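Local coordinates for malonyl CoA-acyl carrier protein transacylase (Staphylococcus aureus, PDB 3IM9), which catalyses transfer of the malonyl group from malonyl-CoA to holo-acyl carrier protein, a step that supplies fatty acid biosynthesis, at residues 50-56 and 69-73; 84-88 and 309-313; 90-96 and 232-237; 125-130 and 210-214. All blocks are in the same frame, centred on the assembly; numbering follows the deposited sequence.

Interaction 1: residues 50-56 and 69-73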
# COMPACT_ATOMS: atom_id res chain seq x y z
N PHE A 50 16.26 -10.46 -10.17
CA PHE A 50 17.18 -9.35 -10.22
C PHE A 50 17.79 -9.23 -8.81
O PHE A 50 17.32 -9.95 -7.87
CB PHE A 50 16.46 -8.04 -10.60
CG PHE A 50 15.50 -7.50 -9.49
CD1 PHE A 50 14.26 -8.13 -9.26
CD2 PHE A 50 15.79 -6.29 -8.82
CE1 PHE A 50 13.37 -7.63 -8.28
CE2 PHE A 50 14.96 -5.83 -7.85
CZ PHE A 50 13.69 -6.50 -7.59
N ASP A 51 18.80 -8.35 -8.66
CA ASP A 51 19.50 -8.24 -7.39
C ASP A 51 18.70 -7.31 -6.50
O ASP A 51 18.95 -6.07 -6.38
CB ASP A 51 20.92 -7.72 -7.59
CG ASP A 51 21.75 -7.89 -6.37
OD1 ASP A 51 21.22 -7.97 -5.24
OD2 ASP A 51 23.00 -7.88 -6.54
N ILE A 52 17.72 -7.91 -5.86
CA ILE A 52 16.80 -7.11 -4.99
C ILE A 52 17.52 -6.43 -3.83
O ILE A 52 17.26 -5.29 -3.50
CB ILE A 52 15.61 -8.00 -4.44
CG1 ILE A 52 14.64 -7.15 -3.58
CG2 ILE A 52 16.19 -9.30 -3.80
CD1 ILE A 52 13.89 -6.15 -4.35
N LEU A 53 18.48 -7.15 -3.23
CA LEU A 53 19.14 -6.52 -2.11
C LEU A 53 20.05 -5.33 -2.51
O LEU A 53 20.07 -4.32 -1.81
CB LEU A 53 19.93 -7.55 -1.22
CG LEU A 53 19.06 -8.75 -0.77
CD1 LEU A 53 19.91 -9.63 0.17
CD2 LEU A 53 17.83 -8.28 0.00
N GLU A 54 20.73 -5.46 -3.66
CA GLU A 54 21.54 -4.32 -4.15
C GLU A 54 20.60 -3.15 -4.44
O GLU A 54 20.84 -2.03 -4.03
CB GLU A 54 22.26 -4.74 -5.40
CG GLU A 54 23.24 -3.58 -5.86
CD GLU A 54 22.63 -2.35 -6.45
OE1 GLU A 54 21.65 -2.49 -7.19
OE2 GLU A 54 23.20 -1.27 -6.18
N THR A 55 19.44 -3.51 -4.99
CA THR A 55 18.47 -2.47 -5.39
C THR A 55 17.93 -1.74 -4.16
O THR A 55 17.81 -0.49 -4.16
CB THR A 55 17.36 -3.05 -6.24
OG1 THR A 55 17.93 -3.62 -7.41
CG2 THR A 55 16.37 -1.92 -6.74
N MET A 56 17.70 -2.50 -3.06
CA MET A 56 17.24 -1.91 -1.81
C MET A 56 18.36 -1.07 -1.11
O MET A 56 18.13 0.03 -0.57
CB MET A 56 16.78 -2.99 -0.82
CG MET A 56 15.45 -3.61 -1.35
SD MET A 56 15.01 -5.09 -0.43
CE MET A 56 14.56 -4.39 1.18
N ASN A 69 10.26 -3.16 -9.35
CA ASN A 69 11.27 -3.36 -8.29
C ASN A 69 10.82 -2.90 -6.93
O ASN A 69 11.06 -3.58 -5.92
CB ASN A 69 12.56 -2.65 -8.62
CG ASN A 69 13.02 -2.96 -10.03
OD1 ASN A 69 13.06 -4.11 -10.44
ND2 ASN A 69 13.40 -1.89 -10.81
N THR A 70 10.09 -1.77 -6.86
CA THR A 70 9.75 -1.22 -5.54
C THR A 70 8.79 -2.16 -4.84
O THR A 70 8.83 -2.27 -3.60
CB THR A 70 8.95 0.11 -5.68
OG1 THR A 70 9.47 0.88 -6.82
CG2 THR A 70 9.20 0.88 -4.38
N GLN A 71 7.87 -2.78 -5.57
CA GLN A 71 6.86 -3.63 -4.89
C GLN A 71 7.51 -4.79 -4.09
O GLN A 71 7.23 -4.92 -2.90
CB GLN A 71 5.79 -4.10 -5.84
CG GLN A 71 4.91 -2.91 -6.32
CD GLN A 71 3.69 -3.33 -7.09
OE1 GLN A 71 3.05 -4.35 -6.77
NE2 GLN A 71 3.36 -2.57 -8.17
N PRO A 72 8.34 -5.63 -4.72
CA PRO A 72 8.97 -6.68 -3.92
C PRO A 72 9.94 -6.09 -2.91
O PRO A 72 10.06 -6.68 -1.82
CB PRO A 72 9.77 -7.54 -4.97
CG PRO A 72 9.84 -6.65 -6.21
CD PRO A 72 8.57 -5.81 -6.17
N ALA A 73 10.53 -4.91 -3.18
CA ALA A 73 11.41 -4.32 -2.14
C ALA A 73 10.65 -3.93 -0.88
O ALA A 73 11.09 -4.22 0.23
CB ALA A 73 12.04 -3.04 -2.78

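Interaction 2: residues 84-88 and 309-313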
# COMPACT_ATOMS: atom_id res chain seq x y z
N ALA A 84 11.10 -10.16 12.61
CA ALA A 84 12.02 -9.87 13.74
C ALA A 84 11.27 -9.46 14.98
O ALA A 84 11.86 -9.46 16.08
CB ALA A 84 13.05 -8.79 13.37
N LEU A 85 10.01 -9.00 14.86
CA LEU A 85 9.24 -8.52 15.97
C LEU A 85 8.63 -9.66 16.81
O LEU A 85 7.97 -10.60 16.28
CB LEU A 85 8.10 -7.60 15.47
CG LEU A 85 8.62 -6.27 14.90
CD1 LEU A 85 7.53 -5.62 14.06
CD2 LEU A 85 8.95 -5.36 16.13
N LYS A 86 8.82 -9.51 18.10
CA LYS A 86 8.25 -10.46 19.11
C LYS A 86 6.92 -9.97 19.70
O LYS A 86 6.75 -8.79 20.03
CB LYS A 86 9.26 -10.70 20.25
CG LYS A 86 10.41 -11.61 19.93
CD LYS A 86 11.29 -11.86 21.22
CE LYS A 86 12.83 -11.66 21.00
NZ LYS A 86 13.43 -12.49 19.89
N ASN A 87 6.00 -10.95 19.88
CA ASN A 87 4.68 -10.71 20.46
C ASN A 87 4.01 -9.51 19.92
O ASN A 87 3.61 -8.56 20.64
CB ASN A 87 4.81 -10.59 21.96
CG ASN A 87 5.12 -11.91 22.57
OD1 ASN A 87 4.46 -12.93 22.26
ND2 ASN A 87 6.13 -11.93 23.41
N LEU A 88 3.93 -9.54 18.60
CA LEU A 88 3.13 -8.61 17.95
C LEU A 88 1.86 -9.47 17.84
O LEU A 88 1.88 -10.61 17.30
CB LEU A 88 3.74 -8.34 16.59
CG LEU A 88 3.35 -7.08 15.89
CD1 LEU A 88 3.72 -5.85 16.65
CD2 LEU A 88 4.16 -7.20 14.61
N VAL A 309 12.87 -2.27 16.17
CA VAL A 309 12.55 -3.69 16.48
C VAL A 309 13.08 -4.03 17.90
O VAL A 309 12.36 -4.61 18.69
CB VAL A 309 13.17 -4.63 15.49
CG1 VAL A 309 13.03 -6.17 15.89
CG2 VAL A 309 12.50 -4.42 14.08
N LYS A 310 14.33 -3.67 18.19
CA LYS A 310 14.90 -3.97 19.52
C LYS A 310 14.11 -3.24 20.58
O LYS A 310 13.84 -3.82 21.66
CB LYS A 310 16.36 -3.56 19.53
CG LYS A 310 17.27 -4.45 18.74
CD LYS A 310 18.70 -3.79 18.75
CE LYS A 310 19.74 -4.57 18.00
NZ LYS A 310 21.08 -3.79 17.99
N GLY A 311 13.73 -1.99 20.36
CA GLY A 311 13.01 -1.26 21.35
C GLY A 311 11.65 -1.94 21.61
O GLY A 311 11.21 -2.02 22.76
N TRP A 312 10.93 -2.36 20.56
CA TRP A 312 9.65 -3.05 20.73
C TRP A 312 9.90 -4.36 21.48
O TRP A 312 9.15 -4.68 22.44
CB TRP A 312 8.95 -3.31 19.35
CG TRP A 312 7.68 -4.17 19.51
CD1 TRP A 312 7.60 -5.51 19.48
CD2 TRP A 312 6.37 -3.67 19.69
NE1 TRP A 312 6.29 -5.92 19.70
CE2 TRP A 312 5.52 -4.80 19.84
CE3 TRP A 312 5.83 -2.38 19.84
CZ2 TRP A 312 4.18 -4.68 20.05
CZ3 TRP A 312 4.47 -2.27 20.08
CH2 TRP A 312 3.69 -3.41 20.21
N ASN A 313 10.92 -5.11 21.09
CA ASN A 313 11.13 -6.46 21.65
C ASN A 313 11.60 -6.32 23.11
O ASN A 313 11.28 -7.23 23.89
CB ASN A 313 12.15 -7.26 20.91
CG ASN A 313 11.65 -7.72 19.54
OD1 ASN A 313 12.42 -8.22 18.73
ND2 ASN A 313 10.35 -7.60 19.35

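Interaction 3: residues 90-96 and 232-237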
# COMPACT_ATOMS: atom_id res chain seq x y z
N PRO A 90 -1.51 -8.49 16.61
CA PRO A 90 -2.52 -7.65 16.02
C PRO A 90 -3.92 -8.22 16.08
O PRO A 90 -4.08 -9.43 15.99
CB PRO A 90 -2.05 -7.56 14.53
CG PRO A 90 -1.32 -8.85 14.27
CD PRO A 90 -0.61 -9.09 15.61
N ASP A 91 -4.88 -7.33 16.21
CA ASP A 91 -6.29 -7.67 16.05
C ASP A 91 -6.76 -7.56 14.58
O ASP A 91 -7.64 -8.33 14.13
CB ASP A 91 -7.08 -6.76 16.94
CG ASP A 91 -6.66 -6.89 18.41
OD1 ASP A 91 -6.89 -8.05 18.92
OD2 ASP A 91 -6.23 -5.90 19.01
N PHE A 92 -6.06 -6.70 13.79
CA PHE A 92 -6.45 -6.49 12.39
C PHE A 92 -5.18 -5.98 11.68
O PHE A 92 -4.16 -5.63 12.29
CB PHE A 92 -7.44 -5.30 12.26
CG PHE A 92 -8.78 -5.52 13.01
CD1 PHE A 92 -8.87 -4.98 14.28
CD2 PHE A 92 -9.82 -6.23 12.44
CE1 PHE A 92 -10.06 -5.16 15.05
CE2 PHE A 92 -11.02 -6.39 13.17
CZ PHE A 92 -11.09 -5.84 14.47
N THR A 93 -5.31 -5.91 10.35
CA THR A 93 -4.21 -5.33 9.56
C THR A 93 -4.81 -4.70 8.32
O THR A 93 -5.92 -5.03 7.86
CB THR A 93 -3.21 -6.45 9.18
OG1 THR A 93 -2.10 -5.86 8.47
CG2 THR A 93 -3.78 -7.52 8.33
N MET A 94 -4.02 -3.77 7.75
CA MET A 94 -4.32 -3.20 6.41
C MET A 94 -3.04 -2.66 5.85
O MET A 94 -2.07 -2.46 6.57
CB MET A 94 -5.39 -2.06 6.45
CG MET A 94 -4.95 -0.83 7.20
SD MET A 94 -6.02 0.56 7.00
CE MET A 94 -5.31 1.57 8.27
N GLY A 95 -3.01 -2.49 4.54
CA GLY A 95 -1.77 -1.89 3.91
C GLY A 95 -2.19 -1.14 2.66
O GLY A 95 -3.23 -1.45 2.03
N HIS A 96 -1.35 -0.18 2.27
CA HIS A 96 -1.75 0.73 1.17
C HIS A 96 -1.29 0.20 -0.17
O HIS A 96 -0.08 0.18 -0.43
CB HIS A 96 -1.17 2.11 1.44
CG HIS A 96 -1.82 3.20 0.63
ND1 HIS A 96 -1.49 3.39 -0.71
CD2 HIS A 96 -2.61 4.23 1.00
CE1 HIS A 96 -2.18 4.43 -1.17
NE2 HIS A 96 -2.84 4.99 -0.14
N PHE A 232 -6.43 -13.18 11.10
CA PHE A 232 -7.13 -12.05 11.74
C PHE A 232 -7.54 -11.20 10.49
O PHE A 232 -6.92 -11.39 9.42
CB PHE A 232 -6.26 -11.28 12.78
CG PHE A 232 -4.83 -11.03 12.31
CD1 PHE A 232 -3.81 -11.96 12.60
CD2 PHE A 232 -4.49 -9.88 11.53
CE1 PHE A 232 -2.51 -11.78 12.18
CE2 PHE A 232 -3.15 -9.72 11.08
CZ PHE A 232 -2.17 -10.64 11.33
N PRO A 233 -8.56 -10.33 10.65
CA PRO A 233 -9.12 -9.66 9.45
C PRO A 233 -8.12 -8.67 8.79
O PRO A 233 -7.43 -7.90 9.44
CB PRO A 233 -10.31 -8.86 9.97
CG PRO A 233 -10.75 -9.61 11.37
CD PRO A 233 -9.38 -10.10 11.86
N VAL A 234 -8.15 -8.73 7.46
CA VAL A 234 -7.37 -7.82 6.58
C VAL A 234 -8.43 -6.81 6.11
O VAL A 234 -9.44 -7.23 5.44
CB VAL A 234 -6.79 -8.57 5.43
CG1 VAL A 234 -6.05 -7.56 4.49
CG2 VAL A 234 -5.85 -9.72 5.87
N VAL A 235 -8.27 -5.53 6.42
CA VAL A 235 -9.23 -4.51 5.95
C VAL A 235 -8.79 -4.16 4.54
O VAL A 235 -7.74 -3.57 4.35
CB VAL A 235 -9.28 -3.32 6.85
CG1 VAL A 235 -10.35 -2.29 6.38
CG2 VAL A 235 -9.69 -3.81 8.27
N GLN A 236 -9.57 -4.57 3.54
CA GLN A 236 -9.13 -4.49 2.14
C GLN A 236 -9.37 -3.12 1.54
O GLN A 236 -10.35 -2.39 1.87
CB GLN A 236 -9.77 -5.58 1.27
CG GLN A 236 -9.30 -6.93 1.81
CD GLN A 236 -9.46 -8.04 0.75
OE1 GLN A 236 -10.54 -8.69 0.67
NE2 GLN A 236 -8.44 -8.27 -0.05
N ASN A 237 -8.43 -2.72 0.64
CA ASN A 237 -8.50 -1.42 0.03
C ASN A 237 -9.77 -1.19 -0.81
O ASN A 237 -10.20 -0.05 -0.94
CB ASN A 237 -7.28 -1.23 -0.91
CG ASN A 237 -5.97 -0.99 -0.21
OD1 ASN A 237 -5.86 -0.75 1.03
ND2 ASN A 237 -4.95 -1.08 -1.02
O HOH W 1 -5.24 -3.55 3.29

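Interaction 4: residues 125-130 and 210-214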
# COMPACT_ATOMS: atom_id res chain seq x y z
N LEU A 125 3.39 -6.16 -14.41
CA LEU A 125 2.17 -5.98 -15.22
C LEU A 125 1.74 -4.52 -15.15
O LEU A 125 1.33 -3.94 -16.21
CB LEU A 125 1.04 -6.86 -14.69
CG LEU A 125 1.07 -8.32 -15.07
CD1 LEU A 125 2.43 -8.90 -15.33
CD2 LEU A 125 0.08 -9.19 -14.33
N MET A 126 1.82 -3.91 -13.97
CA MET A 126 1.44 -2.49 -13.88
C MET A 126 2.39 -1.64 -14.72
O MET A 126 1.92 -0.74 -15.42
CB MET A 126 1.41 -2.01 -12.40
CG MET A 126 0.29 -2.72 -11.66
SD MET A 126 0.33 -2.33 -9.88
CE MET A 126 0.34 -0.55 -9.79
N ALA A 127 3.67 -1.87 -14.59
CA ALA A 127 4.72 -1.09 -15.32
C ALA A 127 4.53 -1.19 -16.85
O ALA A 127 4.84 -0.20 -17.56
CB ALA A 127 6.11 -1.55 -14.96
N GLN A 128 4.03 -2.32 -17.33
CA GLN A 128 3.87 -2.57 -18.78
C GLN A 128 2.49 -2.36 -19.29
O GLN A 128 2.25 -2.55 -20.51
CB GLN A 128 4.29 -4.02 -19.09
CG GLN A 128 5.81 -4.30 -18.68
CD GLN A 128 6.18 -5.80 -18.72
OE1 GLN A 128 5.59 -6.57 -19.48
NE2 GLN A 128 7.13 -6.21 -17.90
N ALA A 129 1.55 -1.91 -18.46
CA ALA A 129 0.15 -1.90 -18.86
C ALA A 129 -0.06 -0.93 -20.04
O ALA A 129 -0.81 -1.25 -21.02
CB ALA A 129 -0.76 -1.59 -17.69
N PHE A 130 0.55 0.24 -19.99
CA PHE A 130 0.36 1.28 -21.03
C PHE A 130 1.71 1.84 -21.42
O PHE A 130 2.59 1.96 -20.60
CB PHE A 130 -0.55 2.41 -20.54
CG PHE A 130 -1.94 1.98 -20.29
CD1 PHE A 130 -2.32 1.51 -19.02
CD2 PHE A 130 -2.89 1.95 -21.31
CE1 PHE A 130 -3.60 1.07 -18.78
CE2 PHE A 130 -4.19 1.50 -21.09
CZ PHE A 130 -4.57 1.06 -19.79
N LEU A 210 -8.91 2.08 -16.01
CA LEU A 210 -8.05 1.67 -17.11
C LEU A 210 -7.20 0.43 -16.80
O LEU A 210 -6.84 -0.29 -17.73
CB LEU A 210 -7.12 2.82 -17.53
CG LEU A 210 -7.86 4.13 -18.05
CD1 LEU A 210 -6.86 5.21 -18.26
CD2 LEU A 210 -8.54 3.71 -19.37
N MET A 211 -6.94 0.15 -15.49
CA MET A 211 -6.09 -0.99 -15.16
C MET A 211 -6.81 -2.34 -15.35
O MET A 211 -6.21 -3.39 -15.14
CB MET A 211 -5.58 -0.85 -13.74
CG MET A 211 -4.67 0.44 -13.54
SD MET A 211 -3.31 0.52 -14.75
CE MET A 211 -2.31 -0.98 -14.26
N LYS A 212 -8.09 -2.29 -15.77
CA LYS A 212 -8.73 -3.60 -16.13
C LYS A 212 -7.95 -4.33 -17.19
O LYS A 212 -8.05 -5.58 -17.30
CB LYS A 212 -10.16 -3.33 -16.58
CG LYS A 212 -10.99 -3.05 -15.38
CD LYS A 212 -12.40 -2.56 -15.83
CE LYS A 212 -13.30 -2.06 -14.63
NZ LYS A 212 -14.68 -1.56 -15.06
N VAL A 213 -7.10 -3.65 -17.96
CA VAL A 213 -6.29 -4.30 -19.02
C VAL A 213 -5.38 -5.40 -18.49
O VAL A 213 -4.96 -6.26 -19.31
CB VAL A 213 -5.47 -3.31 -19.91
CG1 VAL A 213 -6.42 -2.41 -20.68
CG2 VAL A 213 -4.42 -2.57 -19.09
N ILE A 214 -5.04 -5.37 -17.19
CA ILE A 214 -4.12 -6.40 -16.66
C ILE A 214 -4.82 -7.40 -15.74
O ILE A 214 -4.16 -8.29 -15.20
CB ILE A 214 -2.91 -5.77 -15.88
CG1 ILE A 214 -3.36 -4.99 -14.65
CG2 ILE A 214 -2.02 -4.96 -16.88
CD1 ILE A 214 -2.15 -4.70 -13.65

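Interaction 1: residues 50-56 and 69-73
The ring of Phe50 turns one face to the amide of Asn69. Asn69 OD1 sits over that face, toward the rim, 3.6 Å from Phe50 CE2. Ring and amide planes stand 45° apart. At the ring edge Phe50 CZ meets Pro72 CG at 4.1 Å. Farther along, the CD1 methyl of Ile52 rests 3.9 Å from Ala73 CB. Its CG1 branch runs anti to the backbone N (chi1 -179°), which carries CD1 across to the other helix. Met56 follows Ala73, with CG 3.7 Å from Ala73 CB and CE 3.6 Å from Ala73 O.

The next shell fixes these groups. Asn69 OD1 accepts from Arg120, and its ND2 donates to Lys63 O. The amide is thus held while it faces the ring. Asp51 is the N-cap of helix 52-57: Glu54 N donates to Asp51 OD1 at 3.0 Å and comes from above the carboxylate plane. Thr55 OG1 donates to Asp51 O at 2.8 Å. The same oxygen also accepts from the backbone N of Thr55. The axes of segments 52-56 and 69-73 cross at 96°, 10.2 Å apart at closest. Pro72 has no N-H for the preceding turn, and helix 67-84 kinks there.

No hydrogen bond joins the two segments. The contact therefore rests mainly on van der Waals packing, and the buried amide of Asn69 has its polar atoms satisfied by residues outside it.

Interaction 2: residues 84-88 and 309-313
Trp312 and Val309, one turn apart on the C-terminal helix, press against residues 84-88. The close-packed part is apolar. Val309 CG1 meets Ala84 CB at 3.6 Å. Leu85 CD2 fits between Val309 and the indole, 3.6 Å from Trp312 CD1. Leu88 CD1 comes just as near to Trp312 CZ2, and both leucines cross the indole at about a right angle. With CG anti to the backbone N (chi1 174°), Trp312 extends its indole toward residues 85-88. Its N-H then points to a backbone carbonyl: Trp312 NE1 donates to Lys86 O at 2.9 Å. The acceptor lies in the indole plane, but the bond is bent, with 139° at the hydrogen. The side chain of Asn313, the last ordered residue, comes close to the backbone of Ala84 and Lys86.

The outer side is looser. Asn87 and the Lys86 side chain are exposed there, and the Lys86 chain bends at its far end. Inward, Leu88 packs on Met12 and Ile14, and Trp312 on Ile279.

In this parallel alpha/beta fold the contact joins the connection from helix 67-84 to strand 92-95 with the C-terminal helix that follows strand 299-303. Those strands are the two outermost of the four-stranded parallel sheet.

Interaction 3: residues 90-96 and 232-237
Phe232 turns one ring face to Pro90 and an edge to Thr93. Pro90 CG stands 3.8 Å from the Phe232 ring centroid, 23° off the normal, a CH-pi contact offset toward the rim. At the edge, Phe232 CE2 meets Thr93 CG2 at 3.6 Å. With CG between the backbone N and the carbonyl carbon (chi1 43°), the Phe232 ring reaches under Pro90 and alongside Thr93. Phe92 points its CB the other way, yet the edge of its own ring reaches Pro233, with CD2 3.6 Å from Pro233 CB.

The backbones run in nearly the same direction and form a single parallel bridge at Thr93 and Val234. Thr93 N donates to Pro233 O at 3.0 Å, and Val235 N to Thr93 O at 2.8 Å. Both are nearly straight at the acceptor. Strand 92-95 leads into Ser97, the probable nucleophile, and Gly95 opens a GxSxG sequence consistent with a nucleophile elbow.

Thr93 OG1, anti to its own N, faces Ile14 O and Ser103 instead of residues 232-237. Met94 lays CB 4.1 Å from Val235 CB, while its extended chain leads off toward Phe278. Beyond the bridge a water takes over the link. It accepts from Gly95 N at 2.8 Å and probably donates to Val235 O, 2.7 Å away. His96 turns away to Asn168, which bonds its NE2.

Interaction 4: residues 125-130 and 210-214
The Phe130 ring directs its edge at Leu210 and Met211. Leu210 O lies in the ring plane, 3.3 Å from Phe130 CZ, where the ring's hydrogens probably suit a carbonyl oxygen. Met211 SD is also at the edge, 5.4 Å from the Phe130 ring centroid and 86° off its normal. This is an edge-on Met-aromatic contact. Val213 CG2 approaches the ring obliquely, 3.7 Å from Phe130 CZ. Pro205 also touches Phe130.

The contact ties the last part of helix 112-128 and the residues after it to the 3-10 turn that follows His207, a probable active-site residue, and leads to helix 215-222. Bends at chi2 and chi3 fold the Met211 chain back, bringing CE to 3.8 Å from Ala129 CB. Ile214 also packs on the helix. Its CG1 lies between the backbone N and the carbonyl carbon (chi1 63°), and from there CD1 reaches Met126 CG at 3.7 Å. No hydrogen bond crosses the contact. Met126 also touches Phe206, near the probable active site, while Leu125 packs on Phe218. The second branch of Ile214 ends against both side chain and backbone: CG2 is 3.7 Å from Ala129 CB and 3.6 Å from Leu125 O.

In the fold
Interactions 3 and 4 approach the probable active-site residues Ser97 and His207 from different parts of the chain. In interaction 3 the His96 side chain is about 4 Å from that of Ser97, and the Asn237 side chain about 5 Å from that of His207. In interaction 4 the Met126 side chain is about 5 Å from that of His207 and about 7 Å from the bound calcium ion. Interaction 1 stands farther back, the side chains of Pro72 and Ser97 being about 12 Å apart. It touches interaction 4 directly, Gln71 NE2 lying 3.5 Å from Met126 SD. Interaction 2 is remote from these sites; its centre is 38 Å from that of interaction 4. It adjoins interaction 3 in sequence.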